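Local coordinates for protein endoglucanase E (Clostridium thermocellum, PDB 2WAO) that probably deacetylates plant cell-wall polysaccharides through its family 2 carbohydrate esterase domain, whose active site also binds cellulose-like glucan chains, at residues G10-G15 with N33-F38; F55-D60 with H87-W92. All coordinates share one frame; numbering follows the deposited sequence.

Contact 1. Residues G10-G15 with N33-F38; sequences GILYNG and NVELNF. With FMT (formic acid), chain L; FMT (formic acid), chain F.
I11 and V34 press together on the packed face of this antiparallel pairing, a worked example of how a short N-terminal strand is stitched onto a β-sheet with one apolar and one largely polar face. Strand 12-14 runs beside 33-38 at 4.8 Å between axes, in register L12 with E35, Y13 with V34 and N14 with N33. On the apolar face CG2 of I11 sits 3.3 Å from CG1 of V34, closer than carbons usually come, while the same CG2 lies over one face of the Y13 ring, displaced toward its rim. V34 sends its other methyl, CG2, alongside that ring, 4.0 Å from CD1 of Y13. F104 and F107 of strand 102-108 cover V34 from the facing sheet, so this side belongs to the sandwich core.

The other face is largely polar and held by directed bonds. The amide nitrogen ND2 of N14 donates to OD1 of N33 at 2.8 Å and to OE1 of E35 at 3.0 Å, both acceptors lying close to the plane of its own amide. E35 reaches there through an extended chain with CG anti to the backbone N (chi1 171°), alongside L12; its OE2 goes to H88. At the exposed G10 end pairing loosens, and a water bridges G10 O to N37 N, 2.7 Å from each. A formic acid molecule, probably from the crystallisation liquor, accepts a bond from G15 N at the far end.

With both ND2 protons of N14 engaged, its amide is fixed in rotation, and the carboxylate of E35, gripped at each oxygen, probably remains ionised.

Contact 2. Residues F55-D60 with H87-W92; sequences FQAIVD and HHLVLW
D60 leaves its strand in a left-handed backbone conformation (phi 51°, psi 43°), and its carboxylate folds back to supply half of the last rung of an antiparallel β-ladder in the N-terminal β-sandwich. D60 N bonds H88 O as usual, but OD1 of D60, not the carbonyl, accepts H88 N at 2.8 Å, while OD2 presents its syn lone pair to ND1 of H87, also at 2.8 Å. That histidine keeps CG anti to the carbonyl carbon (chi1 -60°), which brings the ring edge with ND1 up to OD2. Because NE2 of H87 bonds the A83 carbonyl, both ring nitrogens face oxygen acceptors, consistent with a protonated imidazole.

Farther along, regular backbone bonds join Q56 with W92 and I58 with V90. On the core face, where V59 pairs with L89, CD1 of L89 rests against both A57 CB at 3.9 Å and V59 CG2 at 3.8 Å, and L89 also touches F107 of strand 102-108. On the other face CD1 of I58 touches both V90 CG1 and W92 CB, 4.1 Å from each. H88, whose NE2 bonds the E35 carboxylate, shares a water with I58: it lies 3.0 Å from H88 ND1 and donates to I58 O at 2.8 Å, beside the bond from V90 N.

Overall arrangement
The two contacts illustrate how one sheet is assembled in series: 10-15 with 33-38 closes first along the chain, then 55-60 with 87-92, their centres about 9 Å apart. Strands 33-40 and 85-93 are neighbours and join them, with V34 O 2.8 Å from L91 N and F38 O 2.7 Å from H87 N. The E35-H88 bond spans this seam, and the ring of W92 packs on N33. Both contacts belong to the N-terminal region, whereas the glycan pocket (S131, W265, H310 and others) is built from the GDSL-like esterase region. The W92 indole reaches that region, its NE1 bonding S154 OG and its ring meeting Y155 edge-to-face.

Contact 1. Residues G10-G15 with N33-F38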
ATOM      1  N   GLY A  10      21.414 -10.869   2.584  1.00 16.48           N
ATOM      2  CA  GLY A  10      22.019 -10.079   1.475  1.00 14.55           C
ATOM      3  C   GLY A  10      20.998  -9.139   0.845  1.00 14.40           C
ATOM      4  O   GLY A  10      21.364  -8.087   0.379  1.00 15.21           O
ATOM      5  N   ILE A  11      19.720  -9.518   0.857  1.00 13.12           N
ATOM      6  CA  ILE A  11      18.669  -8.701   0.174  1.00 12.96           C
ATOM      7  C   ILE A  11      17.452  -8.612   1.101  1.00 12.74           C
ATOM      8  O   ILE A  11      17.015  -9.634   1.662  1.00 12.00           O
ATOM      9  CB  ILE A  11      18.263  -9.327  -1.198  1.00 12.52           C
ATOM     10  CG1 ILE A  11      19.474  -9.319  -2.168  1.00 13.57           C
ATOM     11  CG2 ILE A  11      17.038  -8.572  -1.807  1.00 12.36           C
ATOM     12  CD1 ILE A  11      19.156  -9.778  -3.554  1.00 15.59           C
ATOM     13  N   LEU A  12      16.898  -7.412   1.259  1.00 12.36           N
ATOM     14  CA  LEU A  12      15.673  -7.267   2.036  1.00 13.42           C
ATOM     15  C   LEU A  12      14.451  -7.288   1.149  1.00 12.86           C
ATOM     16  O   LEU A  12      14.362  -6.523   0.177  1.00 11.69           O
ATOM     17  CB  LEU A  12      15.676  -5.961   2.814  1.00 13.86           C
ATOM     18  CG  LEU A  12      16.762  -5.770   3.852  1.00 16.19           C
ATOM     19  CD1 LEU A  12      16.454  -4.475   4.587  1.00 17.59           C
ATOM     20  CD2 LEU A  12      16.841  -6.995   4.822  1.00 18.05           C
ATOM     21  N   TYR A  13      13.510  -8.152   1.487  1.00 12.05           N
ATOM     22  CA  TYR A  13      12.301  -8.287   0.679  1.00 12.60           C
ATOM     23  C   TYR A  13      11.187  -7.650   1.546  1.00 12.10           C
ATOM     24  O   TYR A  13      10.672  -8.284   2.467  1.00 11.90           O
ATOM     25  CB  TYR A  13      12.057  -9.759   0.329  1.00 14.35           C
ATOM     26  CG  TYR A  13      13.042 -10.285  -0.705  1.00 15.32           C
ATOM     27  CD1 TYR A  13      12.843 -10.054  -2.067  1.00 17.32           C
ATOM     28  CD2 TYR A  13      14.187 -11.001  -0.319  1.00 19.05           C
ATOM     29  CE1 TYR A  13      13.764 -10.506  -3.032  1.00 17.60           C
ATOM     30  CE2 TYR A  13      15.106 -11.475  -1.290  1.00 16.50           C
ATOM     31  CZ  TYR A  13      14.885 -11.220  -2.631  1.00 19.27           C
ATOM     32  OH  TYR A  13      15.786 -11.683  -3.602  1.00 19.17           O
ATOM     33  N   ASN A  14      10.861  -6.382   1.278  1.00 10.14           N
ATOM     34  CA  ASN A  14       9.933  -5.599   2.086  1.00  9.34           C
ATOM     35  C   ASN A  14       8.497  -5.706   1.575  1.00  8.37           C
ATOM     36  O   ASN A  14       8.139  -5.030   0.640  1.00  7.20           O
ATOM     37  CB  ASN A  14      10.326  -4.123   2.043  1.00  9.30           C
ATOM     38  CG  ASN A  14      11.657  -3.863   2.706  1.00 13.58           C
ATOM     39  OD1 ASN A  14      11.977  -4.508   3.715  1.00 15.71           O
ATOM     40  ND2 ASN A  14      12.449  -2.937   2.146  1.00 11.95           N
ATOM     41  N   GLY A  15       7.698  -6.566   2.187  1.00  7.26           N
ATOM     42  CA  GLY A  15       6.372  -6.832   1.696  1.00  6.21           C
ATOM     43  C   GLY A  15       5.983  -8.253   2.052  1.00  5.98           C
ATOM     44  O   GLY A  15       6.706  -8.972   2.816  1.00  7.24           O
ATOM     45  N   ASN A  33       8.665  -4.111  -2.156  1.00  4.83           N
ATOM     46  CA  ASN A  33       9.944  -3.570  -2.597  1.00  6.85           C
ATOM     47  C   ASN A  33      11.122  -4.392  -2.127  1.00  7.05           C
ATOM     48  O   ASN A  33      11.016  -5.110  -1.126  1.00  6.86           O
ATOM     49  CB  ASN A  33      10.123  -2.073  -2.238  1.00  6.10           C
ATOM     50  CG  ASN A  33      10.172  -1.830  -0.762  1.00  7.94           C
ATOM     51  OD1 ASN A  33      11.266  -1.791  -0.155  1.00  7.13           O
ATOM     52  ND2 ASN A  33       8.992  -1.668  -0.154  1.00  6.64           N
ATOM     53  N   VAL A  34      12.182  -4.344  -2.932  1.00  7.86           N
ATOM     54  CA  VAL A  34      13.398  -5.111  -2.689  1.00  9.04           C
ATOM     55  C   VAL A  34      14.446  -4.055  -2.349  1.00  9.15           C
ATOM     56  O   VAL A  34      14.563  -3.022  -3.023  1.00 10.09           O
ATOM     57  CB  VAL A  34      13.821  -5.899  -3.973  1.00 10.01           C
ATOM     58  CG1 VAL A  34      15.079  -6.675  -3.712  1.00 12.49           C
ATOM     59  CG2 VAL A  34      12.676  -6.868  -4.419  1.00 12.26           C
ATOM     60  N   GLU A  35      15.217  -4.273  -1.300  1.00  9.52           N
ATOM     61  CA  GLU A  35      16.171  -3.262  -0.904  1.00 10.48           C
ATOM     62  C   GLU A  35      17.551  -3.916  -0.646  1.00  9.66           C
ATOM     63  O   GLU A  35      17.645  -4.980  -0.036  1.00  8.90           O
ATOM     64  CB  GLU A  35      15.620  -2.528   0.314  1.00 10.85           C
ATOM     65  CG  GLU A  35      16.565  -1.593   0.972  1.00 13.72           C
ATOM     66  CD  GLU A  35      15.982  -0.979   2.253  1.00 16.83           C
ATOM     67  OE1 GLU A  35      14.985  -1.536   2.802  1.00 19.15           O
ATOM     68  OE2 GLU A  35      16.564   0.027   2.734  1.00 18.77           O
ATOM     69  N   LEU A  36      18.595  -3.294  -1.162  1.00  8.87           N
ATOM     70  CA  LEU A  36      19.942  -3.892  -1.060  1.00  9.31           C
ATOM     71  C   LEU A  36      21.022  -2.823  -1.169  1.00  8.85           C
ATOM     72  O   LEU A  36      20.755  -1.726  -1.622  1.00 10.71           O
ATOM     73  CB  LEU A  36      20.110  -4.986  -2.137  1.00  8.74           C
ATOM     74  CG  LEU A  36      19.985  -4.547  -3.620  1.00  8.69           C
ATOM     75  CD1 LEU A  36      21.256  -3.798  -4.082  1.00 10.26           C
ATOM     76  CD2 LEU A  36      19.742  -5.757  -4.499  1.00  8.64           C
ATOM     77  N   ASN A  37      22.230  -3.168  -0.740  1.00  8.96           N
ATOM     78  CA  ASN A  37      23.423  -2.384  -0.993  1.00  8.83           C
ATOM     79  C   ASN A  37      24.320  -3.100  -1.997  1.00  8.96           C
ATOM     80  O   ASN A  37      24.433  -4.319  -1.956  1.00  9.51           O
ATOM     81  CB  ASN A  37      24.209  -2.185   0.312  1.00  7.96           C
ATOM     82  CG  ASN A  37      23.461  -1.308   1.325  1.00 10.07           C
ATOM     83  OD1 ASN A  37      23.072  -0.173   1.028  1.00 11.82           O
ATOM     84  ND2 ASN A  37      23.267  -1.840   2.514  1.00 11.40           N
ATOM     85  N   PHE A  38      24.899  -2.360  -2.933  1.00  9.01           N
ATOM     86  CA  PHE A  38      25.839  -2.969  -3.869  1.00 10.41           C
ATOM     87  C   PHE A  38      27.059  -2.081  -4.029  1.00 11.30           C
ATOM     88  O   PHE A  38      27.008  -0.856  -3.793  1.00 11.68           O
ATOM     89  CB  PHE A  38      25.204  -3.296  -5.230  1.00 10.04           C
ATOM     90  CG  PHE A  38      24.853  -2.092  -6.050  1.00 10.58           C
ATOM     91  CD1 PHE A  38      25.712  -1.643  -7.073  1.00 11.92           C
ATOM     92  CD2 PHE A  38      23.654  -1.419  -5.830  1.00 10.02           C
ATOM     93  CE1 PHE A  38      25.402  -0.497  -7.856  1.00 11.56           C
ATOM     94  CE2 PHE A  38      23.321  -0.285  -6.624  1.00 12.65           C
ATOM     95  CZ  PHE A  38      24.224   0.175  -7.651  1.00 12.14           C
TER
HETATM   96  C   FMT L1349       9.669  -6.100   5.763  1.00 31.53           C
HETATM   97  O1  FMT L1349       8.686  -6.654   5.245  1.00 30.06           O
HETATM   98  O2  FMT L1349       9.903  -4.876   5.767  1.00 31.19           O
HETATM   99  C   FMT F1343      20.797 -10.547   5.889  1.00 51.72           C
HETATM  100  O1  FMT F1343      19.698 -10.894   5.463  1.00 51.59           O
HETATM  101  O2  FMT F1343      21.831 -11.200   5.739  1.00 51.64           O
HETATM  102  O   HOH W   1      22.525  -5.640   0.312  1.00 10.28           O

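Contact 2. Residues F55-D60 with H87-W92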
ATOM      1  N   PHE A  55       7.500  -0.141 -12.134  1.00  6.18           N
ATOM      2  CA  PHE A  55       8.526  -0.096 -11.078  1.00  5.94           C
ATOM      3  C   PHE A  55       9.285   1.212 -11.061  1.00  7.43           C
ATOM      4  O   PHE A  55       9.384   1.910 -12.078  1.00  6.51           O
ATOM      5  CB  PHE A  55       9.533  -1.230 -11.235  1.00  6.17           C
ATOM      6  CG  PHE A  55       8.893  -2.584 -11.351  1.00  6.32           C
ATOM      7  CD1 PHE A  55       8.683  -3.374 -10.225  1.00  7.45           C
ATOM      8  CD2 PHE A  55       8.404  -3.008 -12.589  1.00  5.76           C
ATOM      9  CE1 PHE A  55       8.013  -4.633 -10.328  1.00 10.57           C
ATOM     10  CE2 PHE A  55       7.751  -4.260 -12.710  1.00 10.05           C
ATOM     11  CZ  PHE A  55       7.568  -5.062 -11.573  1.00  8.96           C
ATOM     12  N   GLN A  56       9.878   1.523  -9.910  1.00  7.62           N
ATOM     13  CA  GLN A  56      10.854   2.623  -9.849  1.00  9.15           C
ATOM     14  C   GLN A  56      12.018   2.140  -8.992  1.00  9.46           C
ATOM     15  O   GLN A  56      11.781   1.493  -7.941  1.00  8.88           O
ATOM     16  CB  GLN A  56      10.238   3.862  -9.206  1.00  9.29           C
ATOM     17  CG  GLN A  56      11.202   5.097  -9.225  1.00 10.02           C
ATOM     18  CD  GLN A  56      10.492   6.371  -8.915  1.00 15.55           C
ATOM     19  OE1 GLN A  56      10.596   7.386  -9.666  1.00 14.61           O
ATOM     20  NE2 GLN A  56       9.746   6.358  -7.792  1.00 13.78           N
ATOM     21  N   ALA A  57      13.249   2.423  -9.459  1.00  9.70           N
ATOM     22  CA  ALA A  57      14.484   2.253  -8.674  1.00  9.49           C
ATOM     23  C   ALA A  57      14.797   3.572  -7.970  1.00  9.68           C
ATOM     24  O   ALA A  57      14.682   4.644  -8.557  1.00 11.35           O
ATOM     25  CB  ALA A  57      15.641   1.859  -9.607  1.00 10.32           C
ATOM     26  N   ILE A  58      15.148   3.505  -6.693  1.00  8.72           N
ATOM     27  CA  ILE A  58      15.551   4.679  -5.939  1.00  8.90           C
ATOM     28  C   ILE A  58      16.969   4.401  -5.490  1.00  9.42           C
ATOM     29  O   ILE A  58      17.198   3.470  -4.711  1.00  9.95           O
ATOM     30  CB  ILE A  58      14.635   4.962  -4.711  1.00  8.27           C
ATOM     31  CG1 ILE A  58      13.162   5.112  -5.139  1.00  9.81           C
ATOM     32  CG2 ILE A  58      15.077   6.279  -4.030  1.00  8.70           C
ATOM     33  CD1 ILE A  58      12.351   3.831  -5.105  1.00  9.80           C
ATOM     34  N   VAL A  59      17.922   5.179  -5.998  1.00  9.88           N
ATOM     35  CA  VAL A  59      19.332   4.818  -5.849  1.00 10.35           C
ATOM     36  C   VAL A  59      20.005   5.918  -5.083  1.00 10.93           C
ATOM     37  O   VAL A  59      19.977   7.077  -5.518  1.00 11.95           O
ATOM     38  CB  VAL A  59      20.027   4.582  -7.208  1.00 10.58           C
ATOM     39  CG1 VAL A  59      21.509   4.217  -6.950  1.00 11.79           C
ATOM     40  CG2 VAL A  59      19.362   3.444  -7.928  1.00 10.66           C
ATOM     41  N   ASP A  60      20.534   5.583  -3.909  1.00 12.04           N
ATOM     42  CA  ASP A  60      21.103   6.586  -2.980  1.00 13.02           C
ATOM     43  C   ASP A  60      20.105   7.734  -2.749  1.00 13.67           C
ATOM     44  O   ASP A  60      20.474   8.921  -2.760  1.00 12.39           O
ATOM     45  CB  ASP A  60      22.433   7.142  -3.525  1.00 13.91           C
ATOM     46  CG  ASP A  60      23.463   6.051  -3.780  1.00 15.70           C
ATOM     47  OD1 ASP A  60      23.522   5.111  -2.945  1.00 16.55           O
ATOM     48  OD2 ASP A  60      24.169   6.137  -4.820  1.00 21.46           O
ATOM     49  N   HIS A  87      26.546   1.648  -3.035  1.00 11.08           N
ATOM     50  CA  HIS A  87      25.280   2.362  -3.349  1.00 11.10           C
ATOM     51  C   HIS A  87      24.104   1.655  -2.682  1.00 10.33           C
ATOM     52  O   HIS A  87      24.134   0.441  -2.509  1.00 10.33           O
ATOM     53  CB  HIS A  87      25.068   2.395  -4.863  1.00 10.24           C
ATOM     54  CG  HIS A  87      26.168   3.088  -5.599  1.00 12.33           C
ATOM     55  ND1 HIS A  87      26.332   4.452  -5.556  1.00 12.04           N
ATOM     56  CD2 HIS A  87      27.192   2.607  -6.348  1.00 15.07           C
ATOM     57  CE1 HIS A  87      27.405   4.791  -6.261  1.00 15.30           C
ATOM     58  NE2 HIS A  87      27.946   3.689  -6.745  1.00 13.69           N
ATOM     59  N   HIS A  88      23.068   2.422  -2.332  1.00  9.67           N
ATOM     60  CA  HIS A  88      21.842   1.861  -1.760  1.00  8.92           C
ATOM     61  C   HIS A  88      20.747   1.842  -2.840  1.00  7.81           C
ATOM     62  O   HIS A  88      20.523   2.858  -3.493  1.00  9.09           O
ATOM     63  CB  HIS A  88      21.414   2.706  -0.573  1.00  9.26           C
ATOM     64  CG  HIS A  88      20.136   2.265   0.054  1.00 10.51           C
ATOM     65  ND1 HIS A  88      18.981   3.019  -0.011  1.00 13.74           N
ATOM     66  CD2 HIS A  88      19.822   1.148   0.750  1.00 10.52           C
ATOM     67  CE1 HIS A  88      18.016   2.389   0.637  1.00 11.86           C
ATOM     68  NE2 HIS A  88      18.498   1.251   1.102  1.00 12.76           N
ATOM     69  N   LEU A  89      20.066   0.708  -2.994  1.00  8.25           N
ATOM     70  CA  LEU A  89      19.029   0.538  -4.014  1.00  8.52           C
ATOM     71  C   LEU A  89      17.720   0.083  -3.394  1.00  8.45           C
ATOM     72  O   LEU A  89      17.709  -0.846  -2.597  1.00  7.29           O
ATOM     73  CB  LEU A  89      19.456  -0.494  -5.035  1.00  9.65           C
ATOM     74  CG  LEU A  89      18.451  -1.053  -6.035  1.00 10.28           C
ATOM     75  CD1 LEU A  89      17.976   0.084  -6.978  1.00 12.67           C
ATOM     76  CD2 LEU A  89      19.083  -2.239  -6.843  1.00 10.84           C
ATOM     77  N   VAL A  90      16.627   0.751  -3.763  1.00  7.16           N
ATOM     78  CA  VAL A  90      15.296   0.223  -3.461  1.00  7.30           C
ATOM     79  C   VAL A  90      14.610   0.007  -4.823  1.00  7.46           C
ATOM     80  O   VAL A  90      14.642   0.914  -5.681  1.00  8.49           O
ATOM     81  CB  VAL A  90      14.471   1.204  -2.619  1.00  8.31           C
ATOM     82  CG1 VAL A  90      13.024   0.724  -2.521  1.00  9.38           C
ATOM     83  CG2 VAL A  90      15.098   1.412  -1.248  1.00 10.29           C
ATOM     84  N   LEU A  91      14.062  -1.189  -5.043  1.00  6.87           N
ATOM     85  CA  LEU A  91      13.268  -1.451  -6.268  1.00  7.01           C
ATOM     86  C   LEU A  91      11.788  -1.584  -5.861  1.00  7.46           C
ATOM     87  O   LEU A  91      11.426  -2.508  -5.125  1.00  7.63           O
ATOM     88  CB  LEU A  91      13.796  -2.708  -6.990  1.00  7.58           C
ATOM     89  CG  LEU A  91      13.042  -3.155  -8.234  1.00  8.85           C
ATOM     90  CD1 LEU A  91      12.994  -2.032  -9.302  1.00  8.33           C
ATOM     91  CD2 LEU A  91      13.650  -4.454  -8.830  1.00  9.77           C
ATOM     92  N   TRP A  92      10.933  -0.675  -6.340  1.00  7.06           N
ATOM     93  CA  TRP A  92       9.579  -0.500  -5.790  1.00  6.47           C
ATOM     94  C   TRP A  92       8.507  -0.874  -6.815  1.00  6.27           C
ATOM     95  O   TRP A  92       8.549  -0.419  -7.982  1.00  4.52           O
ATOM     96  CB  TRP A  92       9.411   0.967  -5.370  1.00  6.83           C
ATOM     97  CG  TRP A  92       8.095   1.333  -4.705  1.00  6.33           C
ATOM     98  CD1 TRP A  92       6.875   1.557  -5.315  1.00  3.55           C
ATOM     99  CD2 TRP A  92       7.873   1.476  -3.296  1.00  4.22           C
ATOM    100  NE1 TRP A  92       5.924   1.823  -4.363  1.00  4.42           N
ATOM    101  CE2 TRP A  92       6.514   1.807  -3.120  1.00  5.47           C
ATOM    102  CE3 TRP A  92       8.708   1.385  -2.160  1.00  6.71           C
ATOM    103  CZ2 TRP A  92       5.954   2.055  -1.850  1.00  5.95           C
ATOM    104  CZ3 TRP A  92       8.134   1.615  -0.886  1.00  6.44           C
ATOM    105  CH2 TRP A  92       6.778   1.985  -0.760  1.00  6.18           C
TER
HETATM  106  O   HOH W   2      17.838   4.595  -2.274  1.00 11.54           O